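Local coordinates for protein peptidase M3B, oligoendopeptidase F (Enterococcus faecium, PDB 2QR4) that probably hydrolyses short peptides as a zinc-dependent oligoendopeptidase of the M3 family, at residues A[145-157]-A[211-225]. Residues are numbered along the deposited sequence; the frame is centred on the assembly and turned at random.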
loop_
_atom_site.group_PDB
_atom_site.type_symbol
_atom_site.label_atom_id
_atom_site.label_comp_id
_atom_site.label_asym_id
_atom_site.label_seq_id
_atom_site.Cartn_x
_atom_site.Cartn_y
_atom_site.Cartn_z
ATOM N N ILE A 145 0.480 -7.921 -3.502
ATOM C CA ILE A 145 0.455 -6.519 -3.869
ATOM C C ILE A 145 -0.944 -5.927 -3.635
ATOM O O ILE A 145 -1.076 -4.902 -2.981
ATOM C CB ILE A 145 0.887 -6.310 -5.325
ATOM C CG1 ILE A 145 2.185 -7.063 -5.619
ATOM C CG2 ILE A 145 1.022 -4.850 -5.628
ATOM C CD1 ILE A 145 3.267 -6.869 -4.604
ATOM N N PHE A 146 -1.998 -6.586 -4.114
ATOM C CA PHE A 146 -3.362 -6.048 -3.880
ATOM C C PHE A 146 -3.724 -5.865 -2.409
ATOM O O PHE A 146 -4.379 -4.892 -2.047
ATOM C CB PHE A 146 -4.433 -6.883 -4.583
ATOM C CG PHE A 146 -4.409 -6.738 -6.061
ATOM C CD1 PHE A 146 -3.773 -7.670 -6.847
ATOM C CD2 PHE A 146 -4.992 -5.647 -6.664
ATOM C CE1 PHE A 146 -3.724 -7.520 -8.215
ATOM C CE2 PHE A 146 -4.943 -5.492 -8.036
ATOM C CZ PHE A 146 -4.305 -6.425 -8.811
ATOM N N ASP A 147 -3.283 -6.790 -1.562
ATOM C CA ASP A 147 -3.626 -6.736 -0.152
ATOM C C ASP A 147 -2.667 -5.874 0.677
ATOM O O ASP A 147 -2.912 -5.662 1.861
ATOM C CB ASP A 147 -3.693 -8.158 0.435
ATOM C CG ASP A 147 -4.796 -9.007 -0.200
ATOM O OD1 ASP A 147 -5.645 -8.442 -0.923
ATOM O OD2 ASP A 147 -4.810 -10.241 0.014
ATOM N N ALA A 148 -1.584 -5.377 0.080
ATOM C CA ALA A 148 -0.530 -4.777 0.907
ATOM C C ALA A 148 -1.010 -3.586 1.748
ATOM O O ALA A 148 -0.640 -3.455 2.922
ATOM C CB ALA A 148 0.674 -4.390 0.071
ATOM N N SER A 149 -1.849 -2.733 1.167
ATOM C CA SER A 149 -2.252 -1.511 1.863
ATOM C C SER A 149 -3.139 -1.758 3.102
ATOM O O SER A 149 -3.176 -0.920 3.988
ATOM C CB SER A 149 -2.903 -0.521 0.900
ATOM O OG SER A 149 -4.250 -0.890 0.625
ATOM N N SER A 150 -3.840 -2.893 3.162
ATOM C CA SER A 150 -4.507 -3.341 4.400
ATOM C C SER A 150 -3.491 -3.625 5.488
ATOM O O SER A 150 -3.720 -3.317 6.651
ATOM C CB SER A 150 -5.321 -4.627 4.178
ATOM O OG SER A 150 -6.279 -4.439 3.162
ATOM N N ASP A 151 -2.380 -4.249 5.107
ATOM C CA ASP A 151 -1.287 -4.538 6.042
ATOM C C ASP A 151 -0.624 -3.253 6.534
ATOM O O ASP A 151 -0.322 -3.110 7.720
ATOM C CB ASP A 151 -0.283 -5.478 5.386
ATOM C CG ASP A 151 -0.915 -6.841 5.000
ATOM O OD1 ASP A 151 -1.877 -7.274 5.672
ATOM O OD2 ASP A 151 -0.463 -7.487 4.028
ATOM N N THR A 152 -0.439 -2.297 5.633
ATOM C CA THR A 152 0.171 -1.028 5.997
ATOM C C THR A 152 -0.737 -0.307 6.980
ATOM O O THR A 152 -0.271 0.251 7.973
ATOM C CB THR A 152 0.400 -0.164 4.754
ATOM O OG1 THR A 152 1.156 -0.927 3.810
ATOM C CG2 THR A 152 1.152 1.118 5.089
ATOM N N PHE A 153 -2.039 -0.358 6.716
ATOM C CA PHE A 153 -3.007 0.237 7.614
ATOM C C PHE A 153 -2.922 -0.383 9.003
ATOM O O PHE A 153 -2.816 0.314 10.006
ATOM C CB PHE A 153 -4.422 0.061 7.094
ATOM C CG PHE A 153 -5.452 0.314 8.138
ATOM C CD1 PHE A 153 -5.841 1.613 8.440
ATOM C CD2 PHE A 153 -6.020 -0.737 8.839
ATOM C CE1 PHE A 153 -6.781 1.868 9.421
ATOM C CE2 PHE A 153 -6.974 -0.496 9.826
ATOM C CZ PHE A 153 -7.344 0.815 10.120
ATOM N N ALA A 154 -2.974 -1.704 9.040
ATOM C CA ALA A 154 -2.965 -2.469 10.288
ATOM C C ALA A 154 -1.755 -2.102 11.145
ATOM O O ALA A 154 -1.855 -1.931 12.352
ATOM C CB ALA A 154 -2.968 -4.002 9.971
ATOM N N VAL A 155 -0.613 -1.972 10.496
ATOM C CA VAL A 155 0.649 -1.768 11.181
ATOM C C VAL A 155 0.756 -0.324 11.695
ATOM O O VAL A 155 1.082 -0.059 12.868
ATOM C CB VAL A 155 1.812 -2.106 10.230
ATOM C CG1 VAL A 155 2.364 -0.869 9.654
ATOM C CG2 VAL A 155 2.891 -2.852 10.956
ATOM N N LEU A 156 0.438 0.612 10.825
ATOM C CA LEU A 156 0.394 2.001 11.227
ATOM C C LEU A 156 -0.623 2.201 12.366
ATOM O O LEU A 156 -0.321 2.852 13.369
ATOM C CB LEU A 156 0.043 2.868 10.019
ATOM C CG LEU A 156 -0.202 4.355 10.256
ATOM C CD1 LEU A 156 1.028 5.038 10.887
ATOM C CD2 LEU A 156 -0.550 4.992 8.936
ATOM N N ASN A 157 -1.819 1.631 12.219
ATOM C CA ASN A 157 -2.894 1.853 13.191
ATOM C C ASN A 157 -2.605 1.189 14.530
ATOM O O ASN A 157 -2.845 1.768 15.580
ATOM C CB ASN A 157 -4.248 1.358 12.655
ATOM C CG ASN A 157 -5.435 1.926 13.443
ATOM O OD1 ASN A 157 -6.380 1.211 13.789
ATOM N ND2 ASN A 157 -5.387 3.213 13.720
ATOM N N PHE A 211 -3.820 7.471 5.550
ATOM C CA PHE A 211 -4.975 6.586 5.543
ATOM C C PHE A 211 -5.827 6.677 4.269
ATOM O O PHE A 211 -6.314 5.660 3.775
ATOM C CB PHE A 211 -5.831 6.857 6.764
ATOM C CG PHE A 211 -5.221 6.378 8.048
ATOM C CD1 PHE A 211 -4.845 5.049 8.200
ATOM C CD2 PHE A 211 -5.044 7.243 9.111
ATOM C CE1 PHE A 211 -4.309 4.590 9.394
ATOM C CE2 PHE A 211 -4.495 6.789 10.305
ATOM C CZ PHE A 211 -4.130 5.461 10.439
ATOM N N ALA A 212 -5.993 7.878 3.720
ATOM C CA ALA A 212 -6.713 8.017 2.452
ATOM C C ALA A 212 -5.985 7.225 1.373
ATOM O O ALA A 212 -6.597 6.555 0.551
ATOM C CB ALA A 212 -6.806 9.479 2.043
ATOM N N SER A 213 -4.667 7.333 1.390
ATOM C CA SER A 213 -3.813 6.630 0.470
ATOM C C SER A 213 -3.970 5.116 0.642
ATOM O O SER A 213 -4.196 4.406 -0.333
ATOM C CB SER A 213 -2.356 7.071 0.683
ATOM O OG SER A 213 -1.468 6.349 -0.159
ATOM N N THR A 214 -3.874 4.619 1.872
ATOM C CA THR A 214 -3.993 3.150 2.090
ATOM C C THR A 214 -5.387 2.647 1.742
ATOM O O THR A 214 -5.531 1.630 1.074
ATOM C CB THR A 214 -3.601 2.693 3.531
ATOM O OG1 THR A 214 -4.301 3.475 4.514
ATOM C CG2 THR A 214 -2.101 2.855 3.753
ATOM N N LEU A 215 -6.414 3.389 2.154
ATOM C CA LEU A 215 -7.796 2.955 1.925
ATOM C C LEU A 215 -8.175 3.107 0.459
ATOM O O LEU A 215 -8.731 2.194 -0.144
ATOM C CB LEU A 215 -8.768 3.715 2.826
ATOM C CG LEU A 215 -10.246 3.357 2.694
ATOM C CD1 LEU A 215 -10.492 1.829 2.861
ATOM C CD2 LEU A 215 -11.082 4.174 3.673
ATOM N N GLY A 216 -7.852 4.265 -0.109
ATOM C CA GLY A 216 -7.940 4.490 -1.552
ATOM C C GLY A 216 -7.342 3.385 -2.418
ATOM O O GLY A 216 -7.965 2.927 -3.383
ATOM N N THR A 217 -6.135 2.940 -2.081
ATOM C CA THR A 217 -5.511 1.841 -2.820
ATOM C C THR A 217 -6.353 0.558 -2.726
ATOM O O THR A 217 -6.563 -0.150 -3.718
ATOM C CB THR A 217 -4.106 1.573 -2.294
ATOM O OG1 THR A 217 -3.319 2.771 -2.403
ATOM C CG2 THR A 217 -3.462 0.460 -3.094
ATOM N N HIS A 218 -6.848 0.283 -1.523
ATOM C CA HIS A 218 -7.642 -0.913 -1.259
ATOM C C HIS A 218 -8.880 -0.887 -2.125
ATOM O O HIS A 218 -9.234 -1.886 -2.749
ATOM C CB HIS A 218 -8.071 -0.964 0.223
ATOM C CG HIS A 218 -8.764 -2.227 0.602
ATOM N ND1 HIS A 218 -8.106 -3.440 0.668
ATOM C CD2 HIS A 218 -10.049 -2.472 0.951
ATOM C CE1 HIS A 218 -8.960 -4.379 1.038
ATOM N NE2 HIS A 218 -10.145 -3.820 1.213
ATOM N N ILE A 219 -9.534 0.273 -2.148
ATOM C CA ILE A 219 -10.743 0.482 -2.945
ATOM C C ILE A 219 -10.476 0.361 -4.454
ATOM O O ILE A 219 -11.207 -0.332 -5.166
ATOM C CB ILE A 219 -11.387 1.816 -2.564
ATOM C CG1 ILE A 219 -12.137 1.636 -1.234
ATOM C CG2 ILE A 219 -12.311 2.301 -3.643
ATOM C CD1 ILE A 219 -12.377 2.918 -0.554
ATOM N N LYS A 220 -9.397 0.986 -4.920
ATOM C CA LYS A 220 -8.937 0.815 -6.291
ATOM C C LYS A 220 -8.777 -0.649 -6.709
ATOM O O LYS A 220 -9.152 -1.021 -7.818
ATOM C CB LYS A 220 -7.620 1.571 -6.517
ATOM C CG LYS A 220 -7.836 2.914 -7.125
ATOM C CD LYS A 220 -6.563 3.767 -7.185
ATOM C CE LYS A 220 -6.936 5.228 -7.366
ATOM N NZ LYS A 220 -8.165 5.328 -8.248
ATOM N N GLY A 221 -8.222 -1.476 -5.829
ATOM C CA GLY A 221 -8.035 -2.911 -6.130
ATOM C C GLY A 221 -9.341 -3.659 -6.324
ATOM O O GLY A 221 -9.444 -4.498 -7.231
ATOM N N HIS A 222 -10.342 -3.362 -5.482
ATOM C CA HIS A 222 -11.682 -3.937 -5.653
ATOM C C HIS A 222 -12.297 -3.560 -7.000
ATOM O O HIS A 222 -12.890 -4.393 -7.682
ATOM C CB HIS A 222 -12.633 -3.476 -4.551
ATOM C CG HIS A 222 -12.293 -4.006 -3.199
ATOM N ND1 HIS A 222 -12.790 -3.450 -2.039
ATOM C CD2 HIS A 222 -11.495 -5.033 -2.819
ATOM C CE1 HIS A 222 -12.317 -4.117 -1.002
ATOM N NE2 HIS A 222 -11.532 -5.084 -1.448
ATOM N N ASN A 223 -12.158 -2.296 -7.370
ATOM C CA ASN A 223 -12.703 -1.827 -8.631
ATOM C C ASN A 223 -12.003 -2.448 -9.829
ATOM O O ASN A 223 -12.647 -2.882 -10.785
ATOM C CB ASN A 223 -12.717 -0.286 -8.691
ATOM C CG ASN A 223 -13.945 0.293 -7.980
ATOM O OD1 ASN A 223 -14.970 -0.385 -7.876
ATOM N ND2 ASN A 223 -13.848 1.533 -7.491
ATOM N N PHE A 224 -10.682 -2.502 -9.770
ATOM C CA PHE A 224 -9.919 -3.104 -10.836
ATOM C C PHE A 224 -10.306 -4.583 -11.033
ATOM O O PHE A 224 -10.508 -5.016 -12.173
ATOM C CB PHE A 224 -8.423 -2.986 -10.550
ATOM C CG PHE A 224 -7.577 -3.795 -11.490
ATOM C CD1 PHE A 224 -7.353 -3.358 -12.782
ATOM C CD2 PHE A 224 -7.052 -5.011 -11.099
ATOM C CE1 PHE A 224 -6.603 -4.111 -13.665
ATOM C CE2 PHE A 224 -6.301 -5.777 -11.976
ATOM C CZ PHE A 224 -6.065 -5.319 -13.255
ATOM N N LYS A 225 -10.409 -5.347 -9.937
ATOM C CA LYS A 225 -10.762 -6.775 -10.030
ATOM C C LYS A 225 -12.187 -6.970 -10.535
ATOM O O LYS A 225 -12.453 -7.836 -11.365
ATOM C CB LYS A 225 -10.569 -7.494 -8.696
ATOM C CG LYS A 225 -9.137 -7.979 -8.439
ATOM C CD LYS A 225 -8.875 -8.037 -6.943
ATOM C CE LYS A 225 -7.596 -8.777 -6.609
ATOM N NZ LYS A 225 -7.407 -8.817 -5.122
HETATM O O HOH W 1 -5.268 -3.352 0.135
#
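Phe146 of helix 145-157 reaches onto helix 211-225 beside Gly221. Its CB lies 3.6 Å from Lys225 NZ. CG meets both CE and NZ of Lys225, and CD1 meets chiefly CE. Lys225 CE, near the end of an extended chain, sits over one face of the Phe146 ring, 4.0 Å from its centroid, in a CH-pi contact. The ring meets Gly221 CA at its edge, through CD2; a side chain on Gly221 would point toward this ring and sit tightly against it. At the tip, CE2 and CZ meet CD2 and CE2 of Phe224. These two rings touch rim to rim, their planes 13° apart.

Where the backbones come close, a chi1 of 78° turns Ser149 OG toward the facing helix, and Ser149 OG donates to Thr214 O at 2.9 Å. That oxygen also accepts from His218 N, so two donors grip it. A water bridges the helices: it donates to Phe146 O and Ser149 OG, and lies in the ring plane of His218, 2.9 Å from His218 ND1. NE2 of the same ring is hydrogen-bonded to Tyr498 O, so both ring nitrogens have partners.

At the other end, Phe153 CD1 packs 3.5 Å from Phe211 CE1, the rings oblique. Leu156 CD2 lies off-centre over the Phe211 ring.

The helices run antiparallel at 152°, their axes 8.2 Å apart at closest approach. Tyr497 stacks on Phe153, and its OH is hydrogen-bonded with Thr214 OG1. Helix 418-454 covers Leu215 and Ile219. Thr152 OG1 is hydrogen-bonded with Ser213 OG of the second subunit, and the reciprocal pair forms too, placing these helices at the dimer interface.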